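Local coordinates for protein hydroxylacyl-CoA dehydrogenase (PDB 5BKA) that belongs to the SnoaL-like branch of the NTF2 superfamily and probably takes part in the biosynthesis of the polyketide actinorhodin, at residues 10-22 with 123-136. Residues are numbered along the deposited sequence; the frame is centred on the assembly and turned at random.
Sequences LYAEVLSFYGHQM and LVRGADGELLLRSR
Glu13 leaves helix 10-26 with CG anti to its backbone N (chi1 -171°) and stays extended, while Arg125 bends at chi2 and chi3, which turns its guanidinium toward the helix, and the two ends meet end-on as a two-pronged salt bridge. Glu13 OE2 receives Arg125 NH1 on its syn lone pair, at 2.9 Å, and Arg125 NH2 gives to Glu13 OE1 at 3.1 Å, with carboxylate and guanidinium planes only 27° apart. Arg125 NH1 also lies very close to Gly129 O, at a doubtfully short distance, and Leu131 CD2 lies over one face of the guanidinium. An alanine in place of Glu13 would take away both acceptors and is likely to leave the arginine head freer to swing away from the helix.

Farther along the helix the contact turns apolar. Leu123 forks between two helix residues: its CD2 sits 3.7 Å from Phe17 CE2, its CD1 4.0 Å from Val14 CG1. Leu131 CD1 is the methyl that touches both Val14 CG2 and the Glu13 carboxylate, 3.6 Å from Glu13 OE2.

At the far end Arg136 NH2 donates to Gln21 OE1 at 2.9 Å, from above the carbonyl plane, and Leu133 CD2 sits 3.5 Å above the plane of the Arg136 guanidinium, over its centre. Asp121 supplies the countercharge to Arg136, and Arg136 NH1 gives a hydrogen bond to the Tyr33 hydroxyl, while Gln21 NE2 bonds to Thr36.

The helix thus packs against the hairpin of strands 112-124 and 132-140 in the curved sheet of the NTF2-like fold, with Val14 also reaching strand 74-87 and Tyr18 set edge-to-face with Phe80 there.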
loop_
_atom_site.group_PDB
_atom_site.type_symbol
_atom_site.label_atom_id
_atom_site.label_comp_id
_atom_site.label_asym_id
_atom_site.label_seq_id
_atom_site.Cartn_x
_atom_site.Cartn_y
_atom_site.Cartn_z
ATOM N N LEU B 10 -15.351 -3.118 -8.618
ATOM C CA LEU B 10 -15.560 -1.999 -7.705
ATOM C C LEU B 10 -14.357 -1.792 -6.792
ATOM O O LEU B 10 -13.977 -0.650 -6.508
ATOM C CB LEU B 10 -16.827 -2.226 -6.879
ATOM C CG LEU B 10 -17.075 -1.255 -5.721
ATOM C CD1 LEU B 10 -17.176 0.177 -6.225
ATOM C CD2 LEU B 10 -18.325 -1.643 -4.942
ATOM N N TYR B 11 -13.741 -2.883 -6.328
ATOM C CA TYR B 11 -12.621 -2.760 -5.399
ATOM C C TYR B 11 -11.438 -2.053 -6.049
ATOM O O TYR B 11 -10.849 -1.137 -5.463
ATOM C CB TYR B 11 -12.208 -4.139 -4.885
ATOM C CG TYR B 11 -11.281 -4.077 -3.693
ATOM C CD1 TYR B 11 -11.781 -3.916 -2.409
ATOM C CD2 TYR B 11 -9.905 -4.168 -3.854
ATOM C CE1 TYR B 11 -10.939 -3.853 -1.317
ATOM C CE2 TYR B 11 -9.054 -4.107 -2.767
ATOM C CZ TYR B 11 -9.576 -3.949 -1.501
ATOM O OH TYR B 11 -8.732 -3.890 -0.416
ATOM N N ALA B 12 -11.073 -2.471 -7.262
ATOM C CA ALA B 12 -9.988 -1.806 -7.978
ATOM C C ALA B 12 -10.333 -0.354 -8.282
ATOM O O ALA B 12 -9.456 0.518 -8.270
ATOM C CB ALA B 12 -9.667 -2.565 -9.265
ATOM N N GLU B 13 -11.608 -0.075 -8.567
ATOM C CA GLU B 13 -12.024 1.295 -8.852
ATOM C C GLU B 13 -11.849 2.197 -7.635
ATOM O O GLU B 13 -11.458 3.364 -7.771
ATOM C CB GLU B 13 -13.478 1.305 -9.324
ATOM C CG GLU B 13 -13.961 2.647 -9.846
ATOM C CD GLU B 13 -15.463 2.681 -10.057
ATOM O OE1 GLU B 13 -16.124 1.654 -9.795
ATOM O OE2 GLU B 13 -15.983 3.735 -10.483
ATOM N N VAL B 14 -12.136 1.681 -6.438
ATOM C CA VAL B 14 -11.964 2.482 -5.230
ATOM C C VAL B 14 -10.483 2.721 -4.949
ATOM O O VAL B 14 -10.078 3.831 -4.588
ATOM C CB VAL B 14 -12.673 1.815 -4.036
ATOM C CG1 VAL B 14 -12.314 2.519 -2.735
ATOM C CG2 VAL B 14 -14.180 1.824 -4.245
ATOM N N LEU B 15 -9.655 1.685 -5.115
ATOM C CA LEU B 15 -8.215 1.847 -4.927
ATOM C C LEU B 15 -7.644 2.888 -5.881
ATOM O O LEU B 15 -6.830 3.729 -5.479
ATOM C CB LEU B 15 -7.505 0.506 -5.118
ATOM C CG LEU B 15 -7.688 -0.559 -4.035
ATOM C CD1 LEU B 15 -6.770 -1.745 -4.302
ATOM C CD2 LEU B 15 -7.431 0.020 -2.654
ATOM N N SER B 16 -8.049 2.838 -7.152
ATOM C CA SER B 16 -7.620 3.845 -8.118
ATOM C C SER B 16 -8.104 5.231 -7.713
ATOM O O SER B 16 -7.359 6.215 -7.802
ATOM C CB SER B 16 -8.125 3.483 -9.514
ATOM O OG SER B 16 -7.753 4.471 -10.459
ATOM N N PHE B 17 -9.371 5.332 -7.302
ATOM C CA PHE B 17 -9.907 6.591 -6.794
ATOM C C PHE B 17 -9.037 7.142 -5.669
ATOM O O PHE B 17 -8.690 8.327 -5.660
ATOM C CB PHE B 17 -11.348 6.382 -6.321
ATOM C CG PHE B 17 -11.975 7.600 -5.704
ATOM C CD1 PHE B 17 -12.481 8.615 -6.499
ATOM C CD2 PHE B 17 -12.070 7.724 -4.326
ATOM C CE1 PHE B 17 -13.063 9.735 -5.932
ATOM C CE2 PHE B 17 -12.651 8.841 -3.754
ATOM C CZ PHE B 17 -13.148 9.848 -4.558
ATOM N N TYR B 18 -8.664 6.283 -4.715
ATOM C CA TYR B 18 -7.818 6.721 -3.609
ATOM C C TYR B 18 -6.423 7.103 -4.091
ATOM O O TYR B 18 -5.814 8.040 -3.561
ATOM C CB TYR B 18 -7.727 5.623 -2.550
ATOM C CG TYR B 18 -8.958 5.490 -1.684
ATOM C CD1 TYR B 18 -9.837 6.553 -1.525
ATOM C CD2 TYR B 18 -9.236 4.304 -1.019
ATOM C CE1 TYR B 18 -10.961 6.434 -0.733
ATOM C CE2 TYR B 18 -10.356 4.176 -0.224
ATOM C CZ TYR B 18 -11.215 5.244 -0.084
ATOM O OH TYR B 18 -12.333 5.120 0.707
ATOM N N GLY B 19 -5.897 6.383 -5.084
ATOM C CA GLY B 19 -4.561 6.687 -5.575
ATOM C C GLY B 19 -4.456 8.089 -6.142
ATOM O O GLY B 19 -3.545 8.847 -5.795
ATOM N N HIS B 20 -5.389 8.454 -7.023
ATOM C CA HIS B 20 -5.415 9.809 -7.566
ATOM C C HIS B 20 -5.740 10.832 -6.485
ATOM O O HIS B 20 -5.148 11.918 -6.451
ATOM C CB HIS B 20 -6.428 9.897 -8.707
ATOM C CG HIS B 20 -5.996 9.197 -9.959
ATOM N ND1 HIS B 20 -5.331 9.841 -10.980
ATOM C CD2 HIS B 20 -6.137 7.910 -10.353
ATOM C CE1 HIS B 20 -5.080 8.980 -11.950
ATOM N NE2 HIS B 20 -5.558 7.800 -11.595
ATOM N N GLN B 21 -6.683 10.503 -5.599
ATOM C CA GLN B 21 -7.135 11.453 -4.586
ATOM C C GLN B 21 -5.997 11.860 -3.657
ATOM O O GLN B 21 -5.760 13.053 -3.431
ATOM C CB GLN B 21 -8.296 10.845 -3.796
ATOM C CG GLN B 21 -8.841 11.712 -2.676
ATOM C CD GLN B 21 -9.989 11.046 -1.938
ATOM O OE1 GLN B 21 -9.869 9.913 -1.473
ATOM N NE2 GLN B 21 -11.112 11.745 -1.835
HETATM N N MSE B 22 -5.276 10.883 -3.112
HETATM C CA MSE B 22 -4.212 11.153 -2.144
HETATM C C MSE B 22 -3.010 11.851 -2.772
HETATM O O MSE B 22 -2.353 12.669 -2.129
HETATM C CB MSE B 22 -3.749 9.856 -1.478
HETATM C CG MSE B 22 -4.713 9.298 -0.454
HETATM SE SE MSE B 22 -5.610 10.678 0.577
HETATM C CE MSE B 22 -7.406 10.076 0.282
ATOM N N LEU B 123 -18.907 6.608 0.039
ATOM C CA LEU B 123 -18.740 6.830 -1.390
ATOM C C LEU B 123 -20.090 6.754 -2.087
ATOM O O LEU B 123 -20.931 5.927 -1.727
ATOM C CB LEU B 123 -17.772 5.811 -1.982
ATOM C CG LEU B 123 -16.300 5.978 -1.593
ATOM C CD1 LEU B 123 -15.521 4.692 -1.820
ATOM C CD2 LEU B 123 -15.679 7.127 -2.368
ATOM N N VAL B 124 -20.288 7.596 -3.102
ATOM C CA VAL B 124 -21.515 7.566 -3.883
ATOM C C VAL B 124 -21.183 7.534 -5.367
ATOM O O VAL B 124 -20.090 7.901 -5.804
ATOM C CB VAL B 124 -22.446 8.765 -3.585
ATOM C CG1 VAL B 124 -22.939 8.734 -2.149
ATOM C CG2 VAL B 124 -21.754 10.083 -3.900
ATOM N N ARG B 125 -22.171 7.076 -6.141
ATOM C CA ARG B 125 -22.003 6.820 -7.559
ATOM C C ARG B 125 -22.697 7.961 -8.317
ATOM O O ARG B 125 -22.073 9.003 -8.551
ATOM C CB ARG B 125 -22.553 5.424 -7.873
ATOM C CG ARG B 125 -22.777 5.042 -9.315
ATOM C CD ARG B 125 -21.498 4.675 -10.001
ATOM N NE ARG B 125 -20.924 3.435 -9.489
ATOM C CZ ARG B 125 -19.670 3.073 -9.723
ATOM N NH1 ARG B 125 -18.907 3.854 -10.464
ATOM N NH2 ARG B 125 -19.181 1.938 -9.245
ATOM N N GLY B 126 -23.954 7.817 -8.681
ATOM C CA GLY B 126 -24.665 8.888 -9.350
ATOM C C GLY B 126 -25.007 8.538 -10.786
ATOM O O GLY B 126 -24.857 7.402 -11.244
ATOM N N ALA B 127 -25.466 9.564 -11.506
ATOM C CA ALA B 127 -26.000 9.358 -12.848
ATOM C C ALA B 127 -24.901 9.025 -13.851
ATOM O O ALA B 127 -25.104 8.197 -14.746
ATOM C CB ALA B 127 -26.774 10.598 -13.293
ATOM N N ASP B 128 -23.737 9.659 -13.727
ATOM C CA ASP B 128 -22.666 9.493 -14.698
ATOM C C ASP B 128 -21.722 8.345 -14.360
ATOM O O ASP B 128 -20.700 8.181 -15.033
ATOM C CB ASP B 128 -21.870 10.797 -14.842
ATOM C CG ASP B 128 -21.131 11.184 -13.569
ATOM O OD1 ASP B 128 -21.411 10.603 -12.497
ATOM O OD2 ASP B 128 -20.267 12.083 -13.644
ATOM N N GLY B 129 -22.034 7.556 -13.335
ATOM C CA GLY B 129 -21.207 6.427 -12.978
ATOM C C GLY B 129 -19.923 6.755 -12.248
ATOM O O GLY B 129 -19.180 5.829 -11.902
ATOM N N GLU B 130 -19.630 8.026 -11.998
ATOM C CA GLU B 130 -18.387 8.380 -11.330
ATOM C C GLU B 130 -18.588 8.441 -9.822
ATOM O O GLU B 130 -19.648 8.823 -9.327
ATOM C CB GLU B 130 -17.841 9.717 -11.850
ATOM C CG GLU B 130 -16.521 10.210 -11.222
ATOM C CD GLU B 130 -15.474 9.124 -10.981
ATOM O OE1 GLU B 130 -14.648 9.312 -10.065
ATOM O OE2 GLU B 130 -15.436 8.109 -11.712
ATOM N N LEU B 131 -17.553 8.042 -9.094
ATOM C CA LEU B 131 -17.593 8.000 -7.643
ATOM C C LEU B 131 -17.238 9.355 -7.045
ATOM O O LEU B 131 -16.449 10.120 -7.603
ATOM C CB LEU B 131 -16.632 6.940 -7.103
ATOM C CG LEU B 131 -17.033 5.477 -7.281
ATOM C CD1 LEU B 131 -15.863 4.563 -6.945
ATOM C CD2 LEU B 131 -18.245 5.140 -6.432
ATOM N N LEU B 132 -17.817 9.626 -5.877
ATOM C CA LEU B 132 -17.560 10.846 -5.128
ATOM C C LEU B 132 -17.680 10.515 -3.649
ATOM O O LEU B 132 -18.356 9.558 -3.264
ATOM C CB LEU B 132 -18.529 11.974 -5.499
ATOM C CG LEU B 132 -18.340 12.701 -6.830
ATOM C CD1 LEU B 132 -19.502 13.650 -7.080
ATOM C CD2 LEU B 132 -17.019 13.450 -6.852
ATOM N N LEU B 133 -17.034 11.331 -2.821
ATOM C CA LEU B 133 -16.959 11.093 -1.384
ATOM C C LEU B 133 -17.977 11.996 -0.698
ATOM O O LEU B 133 -17.824 13.222 -0.690
ATOM C CB LEU B 133 -15.541 11.359 -0.875
ATOM C CG LEU B 133 -15.103 10.746 0.455
ATOM C CD1 LEU B 133 -15.463 9.276 0.517
ATOM C CD2 LEU B 133 -13.609 10.933 0.652
ATOM N N ARG B 134 -19.011 11.386 -0.111
ATOM C CA ARG B 134 -19.955 12.143 0.703
ATOM C C ARG B 134 -19.325 12.607 2.009
ATOM O O ARG B 134 -19.490 13.768 2.404
ATOM C CB ARG B 134 -21.199 11.298 0.980
ATOM N N SER B 135 -18.611 11.718 2.698
ATOM C CA SER B 135 -18.056 12.050 4.000
ATOM C C SER B 135 -16.779 11.259 4.238
ATOM O O SER B 135 -16.615 10.142 3.738
ATOM C CB SER B 135 -19.056 11.780 5.128
ATOM O OG SER B 135 -19.594 10.478 5.023
ATOM N N ARG B 136 -15.875 11.859 5.011
ATOM C CA ARG B 136 -14.659 11.194 5.467
ATOM C C ARG B 136 -14.437 11.533 6.933
ATOM O O ARG B 136 -14.339 12.711 7.289
ATOM C CB ARG B 136 -13.445 11.612 4.636
ATOM C CG ARG B 136 -12.126 11.228 5.264
ATOM C CD ARG B 136 -11.005 11.305 4.255
ATOM N NE ARG B 136 -11.049 10.202 3.301
ATOM C CZ ARG B 136 -10.475 10.243 2.104
ATOM N NH1 ARG B 136 -9.831 11.336 1.726
ATOM N NH2 ARG B 136 -10.550 9.200 1.286
#